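Local structure of beta subunit of photoactivated adenylyl cyclase (Beggiatoa sp. PS, 5M2A) at residues T342-I345 and R346-E350. The protein senses blue light through a flavin-binding BLUF domain and in response probably raises the conversion of ATP to cyclic AMP by its adenylyl cyclase domain. Sequence-based numbering, arbitrary orientation. Where two conformers were deposited one is given.
Sequences TQLI and RQTLE
Thr348 folds its hydroxyl back over the carbonyl of Leu344, one turn earlier in the alpha-helix 338-349 near the end of the chain. OG1 lies 2.7 Å from Leu344 O and donates to it from above the carbonyl plane, while Thr348 N reaches the same oxygen from the other face with an N-H...O angle of 158°. Two bonds thus grip one acceptor, one of them the familiar bond of a helical threonine hydroxyl to the carbonyl four residues back. With chi1 at -63°, OG1 sits beside its own backbone N and CG2 anti to that N. The Leu344 side chain slants across that of Thr348, CG and CD1 both 3.9 Å from Thr348 OG1. Ile345 CG2 meets Leu349 CD1 at 4.2 Å; Ile345 is buried against Leu167 of helix 164-170 and Ala163 just before it, and Leu349 packs on Lys170 of that helix and on Leu171 and Leu244 in loops. Arg346, bent at chi3, carries its guanidinium to Glu169, where NH2 forms a salt bridge, whereas Glu350 OE2 pairs with Lys170. The two bridges join the C-terminal helix and the residue after it to helix 164-170. Between Arg346 NH1 and Glu350 OE2 the link is long, 4.0 Å. The exposed residues Gln343 and Gln347 share a backbone bond, Gln347 N to Gln343 O, 2.9 Å; chi1 of -73° sets Gln347 CG beside its backbone N, 3.2 Å from Gln343 O.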
# COMPACT_ATOMS: atom_id res chain seq x y z
N THR A 342 -5.90 10.79 -29.58
CA THR A 342 -6.55 11.53 -28.50
C THR A 342 -7.78 12.27 -28.99
O THR A 342 -8.76 12.42 -28.25
CB THR A 342 -5.57 12.50 -27.84
OG1 THR A 342 -5.10 13.44 -28.82
CG2 THR A 342 -4.38 11.75 -27.26
N GLN A 343 -7.76 12.74 -30.25
CA GLN A 343 -8.94 13.36 -30.85
C GLN A 343 -10.04 12.34 -31.11
O GLN A 343 -11.23 12.64 -30.96
CB GLN A 343 -8.57 14.04 -32.17
CG GLN A 343 -7.57 15.17 -32.11
CD GLN A 343 -7.19 15.65 -33.51
OE1 GLN A 343 -7.83 15.29 -34.49
NE2 GLN A 343 -6.13 16.46 -33.60
N LEU A 344 -9.65 11.15 -31.58
CA LEU A 344 -10.61 10.07 -31.78
C LEU A 344 -11.26 9.66 -30.47
O LEU A 344 -12.47 9.39 -30.41
CB LEU A 344 -9.92 8.87 -32.42
CG LEU A 344 -10.75 7.59 -32.55
CD1 LEU A 344 -11.72 7.72 -33.71
CD2 LEU A 344 -9.85 6.38 -32.71
N ILE A 345 -10.48 9.60 -29.39
CA ILE A 345 -11.04 9.25 -28.09
C ILE A 345 -12.10 10.26 -27.67
O ILE A 345 -13.24 9.90 -27.33
CB ILE A 345 -9.90 9.13 -27.05
CG1 ILE A 345 -9.04 7.92 -27.42
CG2 ILE A 345 -10.46 9.03 -25.64
CD1 ILE A 345 -7.80 7.71 -26.55
N ARG A 346 -11.79 11.55 -27.77
CA ARG A 346 -12.76 12.58 -27.43
C ARG A 346 -13.98 12.51 -28.34
O ARG A 346 -15.13 12.58 -27.88
CB ARG A 346 -12.12 13.96 -27.48
CG ARG A 346 -13.10 15.10 -27.30
CD ARG A 346 -12.39 16.41 -27.00
NE ARG A 346 -11.64 16.34 -25.75
CZ ARG A 346 -12.17 16.55 -24.55
NH1 ARG A 346 -13.46 16.84 -24.44
NH2 ARG A 346 -11.42 16.46 -23.46
N GLN A 347 -13.77 12.34 -29.65
CA GLN A 347 -14.89 12.30 -30.58
C GLN A 347 -15.73 11.04 -30.39
O GLN A 347 -16.96 11.07 -30.54
CB GLN A 347 -14.39 12.42 -32.02
CG GLN A 347 -13.91 13.82 -32.36
CD GLN A 347 -13.48 13.96 -33.81
OE1 GLN A 347 -12.86 13.06 -34.38
NE2 GLN A 347 -13.81 15.08 -34.43
N THR A 348 -15.09 9.91 -30.08
CA THR A 348 -15.84 8.69 -29.79
C THR A 348 -16.75 8.89 -28.58
O THR A 348 -17.90 8.43 -28.57
CB THR A 348 -14.89 7.52 -29.55
OG1 THR A 348 -14.14 7.26 -30.75
CG2 THR A 348 -15.66 6.26 -29.17
N LEU A 349 -16.26 9.60 -27.57
CA LEU A 349 -17.02 9.83 -26.34
C LEU A 349 -17.96 11.01 -26.43
O LEU A 349 -18.75 11.22 -25.51
CB LEU A 349 -16.06 10.03 -25.17
CG LEU A 349 -15.18 8.82 -24.82
CD1 LEU A 349 -14.20 9.17 -23.71
CD2 LEU A 349 -16.06 7.65 -24.42
N GLU A 350 -17.89 11.80 -27.51
CA GLU A 350 -18.85 12.87 -27.72
C GLU A 350 -20.22 12.29 -28.09
O GLU A 350 -20.33 11.49 -29.02
CB GLU A 350 -18.38 13.81 -28.83
CG GLU A 350 -17.22 14.73 -28.46
CD GLU A 350 -17.60 15.76 -27.42
OE1 GLU A 350 -18.80 16.07 -27.28
OE2 GLU A 350 -16.69 16.27 -26.73